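PDB 3WCZ: aldo-keto reductase 2E from Bombyx mori, which reduces 3-dehydroecdysone with NADPH rather than NADH as cosubstrate and may thereby take part in regulating the silkworm's moult. Local coordinates for residues L21-R25 with V37-V41; R50-A56 with E81-K87; Y42-E46 with A71-V77. All blocks are in the same frame, centred on the assembly; numbering follows the deposited sequence.

Interaction 1: residues L21-R25 with V37-V41; sequences LGTGR and VRQAV. With NAP (NADP nicotinamide-adenine-dinucleotide phosphate), chain B.
Val37 CG2 lies over one face of the Arg25 guanidinium, 3.3 Å above the plane and displaced toward the rim, 3.6 Å from Arg25 NH1. A bend at chi2 (-65°) sets CD against this same methyl, and a second at chi3 (-72°) folds the guanidinium over it, while Glu36 forms a salt bridge with NH1. With an alanine here, Glu36 would probably lose its mate and the CG2 methyl of Val37 its flat cover. The other branch, Val37 CG1, meets Thr23 CB at 4.0 Å, the two side chains crossing at about a right angle. Thr23 turns its methyl to the helix and its OG1 to Asp53 O. Leu21 CD2 sits 3.9 Å from Val41 CG2. Strand 21-22 and helix 35-46 are joined by van der Waals packing, with no hydrogen bond across, within the first beta-alpha unit of the TIM barrel. Past the strand the backbone turns to the cofactor: Gly24 N donates to O3D of the NADP ribose at 2.8 Å, and a CB on Gly22 would clash with that oxygen. Apolar contacts thus probably seat strand and loop on the helix while the backbone N-H of Gly24, and weakly that of Thr23, faces the ribose.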
loop_
_atom_site.group_PDB
_atom_site.type_symbol
_atom_site.label_atom_id
_atom_site.label_comp_id
_atom_site.label_asym_id
_atom_site.label_seq_id
_atom_site.Cartn_x
_atom_site.Cartn_y
_atom_site.Cartn_z
ATOM N N LEU A 21 -0.733 -1.091 7.877
ATOM C CA LEU A 21 -0.501 -2.532 7.951
ATOM C C LEU A 21 -0.804 -3.201 6.621
ATOM O O LEU A 21 -1.914 -3.068 6.106
ATOM C CB LEU A 21 -1.357 -3.172 9.033
ATOM C CG LEU A 21 -1.173 -4.695 9.156
ATOM C CD1 LEU A 21 0.187 -5.051 9.781
ATOM C CD2 LEU A 21 -2.278 -5.342 9.940
ATOM N N GLY A 22 0.160 -3.913 6.064
ATOM C CA GLY A 22 -0.105 -4.709 4.886
ATOM C C GLY A 22 -0.778 -6.027 5.193
ATOM O O GLY A 22 -0.429 -6.700 6.170
ATOM N N THR A 23 -1.753 -6.387 4.366
ATOM C CA THR A 23 -2.473 -7.654 4.520
ATOM C C THR A 23 -2.434 -8.495 3.265
ATOM O O THR A 23 -3.200 -9.462 3.144
ATOM C CB THR A 23 -3.925 -7.441 4.986
ATOM O OG1 THR A 23 -4.707 -6.800 3.964
ATOM C CG2 THR A 23 -3.988 -6.612 6.282
ATOM N N GLY A 24 -1.538 -8.190 2.345
ATOM C CA GLY A 24 -1.294 -9.099 1.238
ATOM C C GLY A 24 -0.593 -10.338 1.760
ATOM O O GLY A 24 0.102 -10.312 2.804
ATOM N N ARG A 25 -0.748 -11.441 1.030
ATOM C CA ARG A 25 -0.296 -12.740 1.494
ATOM C C ARG A 25 0.887 -13.284 0.707
ATOM O O ARG A 25 1.223 -14.470 0.850
ATOM C CB ARG A 25 -1.434 -13.747 1.377
ATOM C CG ARG A 25 -2.724 -13.295 2.024
ATOM C CD ARG A 25 -2.527 -13.173 3.489
ATOM N NE ARG A 25 -2.408 -14.482 4.136
ATOM C CZ ARG A 25 -1.659 -14.730 5.211
ATOM N NH1 ARG A 25 -0.904 -13.757 5.784
ATOM N NH2 ARG A 25 -1.651 -15.974 5.702
ATOM N N VAL A 37 -4.291 -13.048 9.651
ATOM C CA VAL A 37 -4.540 -11.688 9.196
ATOM C C VAL A 37 -5.507 -10.995 10.144
ATOM O O VAL A 37 -5.325 -9.828 10.460
ATOM C CB VAL A 37 -5.084 -11.696 7.748
ATOM C CG1 VAL A 37 -5.526 -10.305 7.333
ATOM C CG2 VAL A 37 -4.027 -12.244 6.776
ATOM N N ARG A 38 -6.554 -11.678 10.598
ATOM C CA ARG A 38 -7.463 -11.122 11.582
ATOM C C ARG A 38 -6.685 -10.743 12.829
ATOM O O ARG A 38 -6.789 -9.619 13.341
ATOM C CB ARG A 38 -8.572 -12.128 11.937
ATOM C CG ARG A 38 -9.426 -11.702 13.114
ATOM C CD ARG A 38 -10.238 -12.877 13.726
ATOM N NE ARG A 38 -9.320 -13.906 14.210
ATOM C CZ ARG A 38 -8.576 -13.770 15.293
ATOM N NH1 ARG A 38 -8.696 -12.713 16.076
ATOM N NH2 ARG A 38 -7.705 -14.713 15.601
ATOM N N GLN A 39 -5.846 -11.660 13.305
ATOM C CA GLN A 39 -5.061 -11.393 14.502
ATOM C C GLN A 39 -4.084 -10.238 14.291
ATOM O O GLN A 39 -3.901 -9.409 15.186
ATOM C CB GLN A 39 -4.312 -12.670 14.906
ATOM C CG GLN A 39 -3.580 -12.558 16.247
ATOM C CD GLN A 39 -4.543 -12.312 17.395
ATOM O OE1 GLN A 39 -5.453 -13.113 17.627
ATOM N NE2 GLN A 39 -4.393 -11.186 18.085
ATOM N N ALA A 40 -3.455 -10.182 13.115
ATOM C CA ALA A 40 -2.500 -9.111 12.819
ATOM C C ALA A 40 -3.182 -7.745 12.817
ATOM O O ALA A 40 -2.641 -6.776 13.328
ATOM C CB ALA A 40 -1.856 -9.353 11.485
ATOM N N VAL A 41 -4.358 -7.667 12.202
ATOM C CA VAL A 41 -5.122 -6.415 12.197
ATOM C C VAL A 41 -5.439 -5.968 13.614
ATOM O O VAL A 41 -5.262 -4.788 13.972
ATOM C CB VAL A 41 -6.395 -6.553 11.344
ATOM C CG1 VAL A 41 -7.374 -5.399 11.587
ATOM C CG2 VAL A 41 -6.001 -6.608 9.883
HETATM P PA NAP B . 6.731 -6.532 3.020
HETATM O O1A NAP B . 5.998 -5.737 4.019
HETATM O O2A NAP B . 7.574 -5.946 1.996
HETATM O O5B NAP B . 7.517 -7.727 3.645
HETATM C C5B NAP B . 6.916 -8.593 4.559
HETATM C C4B NAP B . 7.861 -9.634 5.141
HETATM O O4B NAP B . 8.787 -8.991 6.038
HETATM C C3B NAP B . 7.235 -10.750 5.885
HETATM O O3B NAP B . 7.976 -11.910 5.592
HETATM C C2B NAP B . 7.376 -10.341 7.272
HETATM O O2B NAP B . 7.364 -11.408 8.199
HETATM C C1B NAP B . 8.699 -9.623 7.292
HETATM N N9A NAP B . 8.862 -8.576 8.280
HETATM C C8A NAP B . 7.927 -7.666 8.623
HETATM N N7A NAP B . 8.411 -6.772 9.460
HETATM C C5A NAP B . 9.721 -7.100 9.695
HETATM C C6A NAP B . 10.729 -6.535 10.481
HETATM N N6A NAP B . 10.555 -5.413 11.297
HETATM N N1A NAP B . 11.925 -7.150 10.459
HETATM C C2A NAP B . 12.134 -8.228 9.705
HETATM N N3A NAP B . 11.194 -8.792 8.928
HETATM C C4A NAP B . 9.984 -8.212 8.916
HETATM O O3 NAP B . 5.602 -7.428 2.278
HETATM P PN NAP B . 4.594 -7.326 1.049
HETATM O O1N NAP B . 3.414 -8.126 1.462
HETATM O O2N NAP B . 5.336 -7.704 -0.185
HETATM O O5D NAP B . 4.201 -5.794 0.892
HETATM C C5D NAP B . 3.542 -5.116 1.909
HETATM C C4D NAP B . 2.072 -4.775 1.635
HETATM O O4D NAP B . 1.944 -3.886 0.541
HETATM C C3D NAP B . 1.220 -5.938 1.239
HETATM O O3D NAP B . 0.951 -6.814 2.315
HETATM C C2D NAP B . 0.068 -5.274 0.668
HETATM O O2D NAP B . -0.735 -4.715 1.670
HETATM C C1D NAP B . 0.735 -4.198 -0.161
HETATM N N1N NAP B . 1.071 -4.496 -1.558
HETATM C C2N NAP B . 0.363 -3.936 -2.556
HETATM C C3N NAP B . 0.689 -4.201 -3.862
HETATM C C7N NAP B . -0.107 -3.506 -4.901
HETATM O O7N NAP B . -0.734 -2.444 -4.673
HETATM N N7N NAP B . -0.007 -3.998 -6.154
HETATM C C4N NAP B . 1.711 -5.112 -4.190
HETATM C C5N NAP B . 2.456 -5.678 -3.147
HETATM C C6N NAP B . 2.098 -5.338 -1.848
HETATM P P2B NAP B . 6.349 -11.463 9.438
HETATM O O1X NAP B . 6.659 -12.826 10.086
HETATM O O2X NAP B . 6.692 -10.368 10.352
HETATM O O3X NAP B . 4.952 -11.385 8.875
#

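Interaction 2: residues R50-A56 with E81-K87; sequences RHIDTAA and ELFVTTK. With NAP (NADP nicotinamide-adenine-dinucleotide phosphate), chain B.
Asp53 OD2 is gripped by two donors, Lys87 NZ at 2.7 Å in a salt bridge and the ribose hydroxyl O2D of NADP, also at 2.7 Å. The ammonium comes to the syn side of the carboxylate, 27° out of its plane, and Gln180 holds the other oxygen, OD1. Lys87 runs extended until chi4 (76°) bends its tip, which lets NZ also donate to Thr54 O from above the carbonyl plane; a further bond joins NZ to Tyr58 OH, by similarity the proton donor, an arrangement consistent with the Asp-Tyr-Lys part of the aldo-keto reductase catalytic tetrad. Strands 51-53 and 83-88 are parallel neighbours in the TIM barrel, linked by a beta-alpha-beta crossover through helix 61-73. Their ladder alternates, Phe83 N to Arg50 O, Ile52 N to Phe83 O, Thr85 N to Ile52 O, Thr54 N to Thr85 O. On the face carrying Asp53, the edge of Phe83 meets the face of His51, CD1 lying 3.6 Å above the imidazole plane. His51 NE2 and Thr85 OG1 share a hydrogen bond of 2.9 Å, and ND1 is bonded to Pro17 O, so both imidazole nitrogens are engaged and the ring's rotation is fixed.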
loop_
_atom_site.group_PDB
_atom_site.type_symbol
_atom_site.label_atom_id
_atom_site.label_comp_id
_atom_site.label_asym_id
_atom_site.label_seq_id
_atom_site.Cartn_x
_atom_site.Cartn_y
_atom_site.Cartn_z
ATOM N N ARG A 50 -3.652 2.861 12.740
ATOM C CA ARG A 50 -4.981 3.324 12.396
ATOM C C ARG A 50 -5.200 3.226 10.893
ATOM O O ARG A 50 -6.154 3.821 10.382
ATOM C CB ARG A 50 -5.170 4.775 12.848
ATOM C CG ARG A 50 -5.103 4.967 14.378
ATOM C CD ARG A 50 -6.226 4.236 15.089
ATOM N NE ARG A 50 -6.212 4.433 16.541
ATOM C CZ ARG A 50 -5.702 3.570 17.409
ATOM N NH1 ARG A 50 -5.111 2.462 16.992
ATOM N NH2 ARG A 50 -5.782 3.830 18.721
ATOM N N HIS A 51 -4.327 2.567 10.163
ATOM C CA HIS A 51 -4.465 2.424 8.713
ATOM C C HIS A 51 -4.165 0.979 8.342
ATOM O O HIS A 51 -3.115 0.459 8.710
ATOM C CB HIS A 51 -3.506 3.419 8.012
ATOM C CG HIS A 51 -3.583 3.458 6.505
ATOM N ND1 HIS A 51 -2.800 4.320 5.773
ATOM C CD2 HIS A 51 -4.298 2.760 5.588
ATOM C CE1 HIS A 51 -3.024 4.158 4.485
ATOM N NE2 HIS A 51 -3.943 3.224 4.341
ATOM N N ILE A 52 -5.116 0.338 7.645
ATOM C CA ILE A 52 -4.977 -1.039 7.171
ATOM C C ILE A 52 -5.096 -1.021 5.655
ATOM O O ILE A 52 -6.028 -0.396 5.148
ATOM C CB ILE A 52 -6.066 -1.979 7.719
ATOM C CG1 ILE A 52 -6.239 -1.839 9.238
ATOM C CG2 ILE A 52 -5.765 -3.407 7.307
ATOM C CD1 ILE A 52 -5.054 -2.245 10.088
ATOM N N ASP A 53 -4.178 -1.695 4.957
ATOM C CA ASP A 53 -4.194 -1.840 3.494
ATOM C C ASP A 53 -4.587 -3.270 3.143
ATOM O O ASP A 53 -3.937 -4.213 3.607
ATOM C CB ASP A 53 -2.816 -1.543 2.877
ATOM C CG ASP A 53 -2.830 -1.661 1.378
ATOM O OD1 ASP A 53 -3.269 -0.694 0.730
ATOM O OD2 ASP A 53 -2.417 -2.711 0.836
ATOM N N THR A 54 -5.654 -3.429 2.364
ATOM C CA THR A 54 -6.091 -4.722 1.884
ATOM C C THR A 54 -6.528 -4.606 0.434
ATOM O O THR A 54 -6.281 -3.599 -0.220
ATOM C CB THR A 54 -7.180 -5.307 2.833
ATOM O OG1 THR A 54 -7.426 -6.690 2.531
ATOM C CG2 THR A 54 -8.482 -4.577 2.762
ATOM N N ALA A 55 -7.149 -5.669 -0.086
ATOM C CA ALA A 55 -7.548 -5.714 -1.495
ATOM C C ALA A 55 -8.507 -6.854 -1.707
ATOM O O ALA A 55 -8.413 -7.893 -1.046
ATOM C CB ALA A 55 -6.358 -5.894 -2.397
ATOM N N ALA A 56 -9.441 -6.671 -2.638
ATOM C CA ALA A 56 -10.340 -7.764 -3.001
ATOM C C ALA A 56 -9.552 -9.022 -3.386
ATOM O O ALA A 56 -9.881 -10.151 -2.964
ATOM C CB ALA A 56 -11.259 -7.324 -4.141
ATOM N N GLU A 81 -12.048 6.552 13.717
ATOM C CA GLU A 81 -10.628 6.631 13.999
ATOM C C GLU A 81 -9.778 5.760 13.086
ATOM O O GLU A 81 -8.550 5.889 13.081
ATOM C CB GLU A 81 -10.383 6.249 15.461
ATOM C CG GLU A 81 -10.889 7.310 16.421
ATOM C CD GLU A 81 -10.868 6.909 17.881
ATOM O OE1 GLU A 81 -10.862 5.719 18.232
ATOM O OE2 GLU A 81 -10.890 7.856 18.710
ATOM N N LEU A 82 -10.403 4.830 12.355
ATOM C CA LEU A 82 -9.677 3.939 11.456
ATOM C C LEU A 82 -9.717 4.442 10.031
ATOM O O LEU A 82 -10.712 5.001 9.602
ATOM C CB LEU A 82 -10.264 2.540 11.484
ATOM C CG LEU A 82 -10.121 1.751 12.755
ATOM C CD1 LEU A 82 -10.898 0.435 12.654
ATOM C CD2 LEU A 82 -8.655 1.490 13.029
ATOM N N PHE A 83 -8.645 4.184 9.301
ATOM C CA PHE A 83 -8.519 4.459 7.880
ATOM C C PHE A 83 -8.322 3.120 7.181
ATOM O O PHE A 83 -7.294 2.479 7.375
ATOM C CB PHE A 83 -7.320 5.385 7.644
ATOM C CG PHE A 83 -7.278 6.000 6.285
ATOM C CD1 PHE A 83 -6.930 5.248 5.176
ATOM C CD2 PHE A 83 -7.636 7.326 6.091
ATOM C CE1 PHE A 83 -6.915 5.831 3.899
ATOM C CE2 PHE A 83 -7.637 7.880 4.830
ATOM C CZ PHE A 83 -7.288 7.140 3.736
ATOM N N VAL A 84 -9.306 2.676 6.410
ATOM C CA VAL A 84 -9.237 1.399 5.735
ATOM C C VAL A 84 -9.110 1.670 4.242
ATOM O O VAL A 84 -9.915 2.400 3.658
ATOM C CB VAL A 84 -10.462 0.535 6.060
ATOM C CG1 VAL A 84 -10.235 -0.889 5.545
ATOM C CG2 VAL A 84 -10.705 0.489 7.540
ATOM N N THR A 85 -8.139 1.011 3.635
ATOM C CA THR A 85 -7.840 1.072 2.217
ATOM C C THR A 85 -8.091 -0.288 1.584
ATOM O O THR A 85 -7.584 -1.294 2.070
ATOM C CB THR A 85 -6.372 1.462 1.986
ATOM O OG1 THR A 85 -6.175 2.773 2.497
ATOM C CG2 THR A 85 -5.987 1.457 0.525
ATOM N N THR A 86 -8.865 -0.339 0.497
ATOM C CA THR A 86 -8.970 -1.554 -0.298
ATOM C C THR A 86 -8.916 -1.189 -1.782
ATOM O O THR A 86 -8.768 -0.014 -2.139
ATOM C CB THR A 86 -10.148 -2.444 0.092
ATOM O OG1 THR A 86 -9.884 -3.736 -0.452
ATOM C CG2 THR A 86 -11.490 -1.888 -0.369
ATOM N N LYS A 87 -8.985 -2.222 -2.631
ATOM C CA LYS A 87 -8.616 -2.085 -4.040
ATOM C C LYS A 87 -9.563 -2.860 -4.941
ATOM O O LYS A 87 -9.974 -3.997 -4.635
ATOM C CB LYS A 87 -7.171 -2.559 -4.279
ATOM C CG LYS A 87 -6.167 -2.108 -3.233
ATOM C CD LYS A 87 -4.734 -2.377 -3.637
ATOM C CE LYS A 87 -3.744 -2.083 -2.544
ATOM N NZ LYS A 87 -3.712 -3.117 -1.492
HETATM P PA NAP B . 6.731 -6.532 3.020
HETATM O O1A NAP B . 5.998 -5.737 4.019
HETATM O O2A NAP B . 7.574 -5.946 1.996
HETATM O O5B NAP B . 7.517 -7.727 3.645
HETATM C C5B NAP B . 6.916 -8.593 4.559
HETATM C C4B NAP B . 7.861 -9.634 5.141
HETATM O O4B NAP B . 8.787 -8.991 6.038
HETATM C C3B NAP B . 7.235 -10.750 5.885
HETATM O O3B NAP B . 7.976 -11.910 5.592
HETATM C C2B NAP B . 7.376 -10.341 7.272
HETATM O O2B NAP B . 7.364 -11.408 8.199
HETATM C C1B NAP B . 8.699 -9.623 7.292
HETATM N N9A NAP B . 8.862 -8.576 8.280
HETATM C C8A NAP B . 7.927 -7.666 8.623
HETATM N N7A NAP B . 8.411 -6.772 9.460
HETATM C C5A NAP B . 9.721 -7.100 9.695
HETATM C C6A NAP B . 10.729 -6.535 10.481
HETATM N N6A NAP B . 10.555 -5.413 11.297
HETATM N N1A NAP B . 11.925 -7.150 10.459
HETATM C C2A NAP B . 12.134 -8.228 9.705
HETATM N N3A NAP B . 11.194 -8.792 8.928
HETATM C C4A NAP B . 9.984 -8.212 8.916
HETATM O O3 NAP B . 5.602 -7.428 2.278
HETATM P PN NAP B . 4.594 -7.326 1.049
HETATM O O1N NAP B . 3.414 -8.126 1.462
HETATM O O2N NAP B . 5.336 -7.704 -0.185
HETATM O O5D NAP B . 4.201 -5.794 0.892
HETATM C C5D NAP B . 3.542 -5.116 1.909
HETATM C C4D NAP B . 2.072 -4.775 1.635
HETATM O O4D NAP B . 1.944 -3.886 0.541
HETATM C C3D NAP B . 1.220 -5.938 1.239
HETATM O O3D NAP B . 0.951 -6.814 2.315
HETATM C C2D NAP B . 0.068 -5.274 0.668
HETATM O O2D NAP B . -0.735 -4.715 1.670
HETATM C C1D NAP B . 0.735 -4.198 -0.161
HETATM N N1N NAP B . 1.071 -4.496 -1.558
HETATM C C2N NAP B . 0.363 -3.936 -2.556
HETATM C C3N NAP B . 0.689 -4.201 -3.862
HETATM C C7N NAP B . -0.107 -3.506 -4.901
HETATM O O7N NAP B . -0.734 -2.444 -4.673
HETATM N N7N NAP B . -0.007 -3.998 -6.154
HETATM C C4N NAP B . 1.711 -5.112 -4.190
HETATM C C5N NAP B . 2.456 -5.678 -3.147
HETATM C C6N NAP B . 2.098 -5.338 -1.848
HETATM P P2B NAP B . 6.349 -11.463 9.438
HETATM O O1X NAP B . 6.659 -12.826 10.086
HETATM O O2X NAP B . 6.692 -10.368 10.352
HETATM O O3X NAP B . 4.952 -11.385 8.875
HETATM O O HOH W 1 -7.975 5.465 19.750
#

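Interaction 3: residues Y42-E46 with A71-V77; sequences YWAIE and AIANGLV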
loop_
_atom_site.group_PDB
_atom_site.type_symbol
_atom_site.label_atom_id
_atom_site.label_comp_id
_atom_site.label_asym_id
_atom_site.label_seq_id
_atom_site.Cartn_x
_atom_site.Cartn_y
_atom_site.Cartn_z
ATOM N N TYR A 42 -5.898 -6.903 14.435
ATOM C CA TYR A 42 -6.167 -6.586 15.831
ATOM C C TYR A 42 -4.924 -6.096 16.573
ATOM O O TYR A 42 -4.937 -5.066 17.226
ATOM C CB TYR A 42 -6.774 -7.794 16.544
ATOM C CG TYR A 42 -7.252 -7.457 17.930
ATOM C CD1 TYR A 42 -8.549 -7.018 18.138
ATOM C CD2 TYR A 42 -6.385 -7.514 19.021
ATOM C CE1 TYR A 42 -8.996 -6.667 19.398
ATOM C CE2 TYR A 42 -6.821 -7.170 20.282
ATOM C CZ TYR A 42 -8.134 -6.764 20.462
ATOM O OH TYR A 42 -8.595 -6.418 21.716
ATOM N N TRP A 43 -3.832 -6.848 16.459
ATOM C CA TRP A 43 -2.601 -6.465 17.114
ATOM C C TRP A 43 -2.093 -5.088 16.646
ATOM O O TRP A 43 -1.558 -4.295 17.423
ATOM C CB TRP A 43 -1.524 -7.506 16.850
ATOM C CG TRP A 43 -1.557 -8.689 17.749
ATOM C CD1 TRP A 43 -2.089 -8.751 19.004
ATOM C CD2 TRP A 43 -0.979 -9.975 17.478
ATOM N NE1 TRP A 43 -1.864 -10.003 19.545
ATOM C CE2 TRP A 43 -1.195 -10.772 18.630
ATOM C CE3 TRP A 43 -0.317 -10.534 16.383
ATOM C CZ2 TRP A 43 -0.776 -12.099 18.708
ATOM C CZ3 TRP A 43 0.113 -11.859 16.470
ATOM C CH2 TRP A 43 -0.123 -12.620 17.622
ATOM N N ALA A 44 -2.219 -4.829 15.343
ATOM C CA ALA A 44 -1.772 -3.555 14.790
ATOM C C ALA A 44 -2.555 -2.417 15.411
ATOM O O ALA A 44 -1.984 -1.440 15.879
ATOM C CB ALA A 44 -1.901 -3.547 13.280
ATOM N N ILE A 45 -3.875 -2.534 15.427
ATOM C CA ILE A 45 -4.677 -1.484 16.041
ATOM C C ILE A 45 -4.332 -1.314 17.522
ATOM O O ILE A 45 -4.212 -0.198 18.005
ATOM C CB ILE A 45 -6.177 -1.763 15.824
ATOM C CG1 ILE A 45 -6.506 -1.714 14.319
ATOM C CG2 ILE A 45 -7.042 -0.777 16.610
ATOM C CD1 ILE A 45 -7.888 -2.228 13.959
ATOM N N GLU A 46 -4.129 -2.420 18.214
ATOM C CA GLU A 46 -3.765 -2.385 19.617
ATOM C C GLU A 46 -2.437 -1.644 19.802
ATOM O O GLU A 46 -2.250 -0.912 20.788
ATOM C CB GLU A 46 -3.687 -3.815 20.166
ATOM C CG GLU A 46 -3.341 -3.865 21.649
ATOM C CD GLU A 46 -2.964 -5.244 22.170
ATOM O OE1 GLU A 46 -2.553 -6.113 21.377
ATOM O OE2 GLU A 46 -3.070 -5.436 23.409
ATOM N N ALA A 71 -11.577 -5.119 17.273
ATOM C CA ALA A 71 -10.948 -3.941 17.843
ATOM C C ALA A 71 -12.002 -2.919 18.284
ATOM O O ALA A 71 -11.864 -2.275 19.322
ATOM C CB ALA A 71 -9.983 -3.322 16.841
ATOM N N ILE A 72 -13.035 -2.724 17.468
ATOM C CA ILE A 72 -14.108 -1.809 17.803
ATOM C C ILE A 72 -14.915 -2.335 19.001
ATOM O O ILE A 72 -15.174 -1.574 19.946
ATOM C CB ILE A 72 -14.992 -1.545 16.574
ATOM C CG1 ILE A 72 -14.230 -0.707 15.546
ATOM C CG2 ILE A 72 -16.299 -0.829 16.943
ATOM C CD1 ILE A 72 -14.975 -0.566 14.190
ATOM N N ALA A 73 -15.245 -3.612 18.992
ATOM C CA ALA A 73 -16.062 -4.190 20.059
ATOM C C ALA A 73 -15.337 -4.210 21.390
ATOM O O ALA A 73 -15.973 -4.132 22.445
ATOM C CB ALA A 73 -16.536 -5.591 19.686
ATOM N N ASN A 74 -14.010 -4.298 21.357
ATOM C CA ASN A 74 -13.232 -4.332 22.587
ATOM C C ASN A 74 -12.833 -2.941 23.028
ATOM O O ASN A 74 -12.143 -2.797 24.044
ATOM C CB ASN A 74 -11.985 -5.198 22.449
ATOM C CG ASN A 74 -12.291 -6.677 22.456
ATOM O OD1 ASN A 74 -13.426 -7.103 22.694
ATOM N ND2 ASN A 74 -11.271 -7.481 22.201
ATOM N N GLY A 75 -13.230 -1.908 22.282
ATOM C CA GLY A 75 -12.981 -0.537 22.660
ATOM C C GLY A 75 -11.613 0.035 22.330
ATOM O O GLY A 75 -11.263 1.083 22.860
ATOM N N LEU A 76 -10.863 -0.610 21.444
ATOM C CA LEU A 76 -9.562 -0.076 21.067
ATOM C C LEU A 76 -9.673 1.193 20.248
ATOM O O LEU A 76 -8.834 2.095 20.347
ATOM C CB LEU A 76 -8.745 -1.107 20.285
ATOM C CG LEU A 76 -8.343 -2.412 20.966
ATOM C CD1 LEU A 76 -7.493 -3.224 19.998
ATOM C CD2 LEU A 76 -7.577 -2.174 22.255
ATOM N N VAL A 77 -10.715 1.266 19.418
ATOM C CA VAL A 77 -10.908 2.343 18.461
ATOM C C VAL A 77 -12.376 2.439 18.110
ATOM O O VAL A 77 -13.119 1.476 18.297
ATOM C CB VAL A 77 -10.173 2.124 17.102
ATOM C CG1 VAL A 77 -8.682 2.306 17.272
ATOM C CG2 VAL A 77 -10.599 0.790 16.421
#
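This is a partly buried, mainly apolar contact between the C-terminal turns of two neighbouring helices on the outside of the barrel, closed at its rim by one polar bond. Tyr42, late in helix 35-46, carries the largest share. Its CG lies opposite the backbone N (chi1 -172°), and the ring reaches across to the end of helix 61-73. There Leu76 CD1 sits over one face in a CH-pi contact, 4.0 Å from the ring centroid and offset toward the rim, closest to CZ. The backbone of Ala71 meets the ring's edge, with N 3.7 Å from Tyr42 CD1. At the phenol end Asn74 ND2 donates to Tyr42 OH at 2.9 Å in an almost straight bond (177°), the hydroxyl oxygen lying in the amide plane; the amide itself stands nearly upright to the ring, 82° between the planes. Helix 61-73 ends in a Schellman motif: Gly75 takes a positive phi, Leu76 N bonds back to Ala71 O and Gly75 N to Ile72 O. The reversal brings Leu76 and Val77 round to face helix 35-46. About one turn on from Tyr42, Ile45 packs with two different branches. Its CD1 touches Ala71 CB at 3.7 Å, while CG2 meets Val77 CG1 at 3.6 Å, the isoleucine and valine crossing at about a right angle. Leu76 CD1 also reaches the other helix's last residue, 3.9 Å from Glu46 CB, while the carboxylate of Glu46 leads away from the contact. Leu82 touches both Ile45 and Val77, and Ile45 O accepts a hydrogen bond from Arg50 NH1.

Overall arrangement
Interactions 1 and 2 are buried and both touch NADP; interaction 3 is partly buried, about 21 Å from the chain centre to its own centre. Helix 35-46 serves twice, its 37-41 part on strand 21-22 and its 42-46 part on the neighbouring helix. Strands 21-22 and 51-53 are adjacent in the barrel, so interactions 1 and 2 meet directly, Leu21 O accepting from Asp53 N at 2.9 Å. Arg50, of interaction 2, reaches the end of helix 35-46 and Val77, both in interaction 3. Chemistry follows place: strand-to-strand ladder and buried charges in interaction 2, methyl packing beside cofactor-binding backbone in interaction 1, and an aromatic-aliphatic seam with a polar rim in interaction 3.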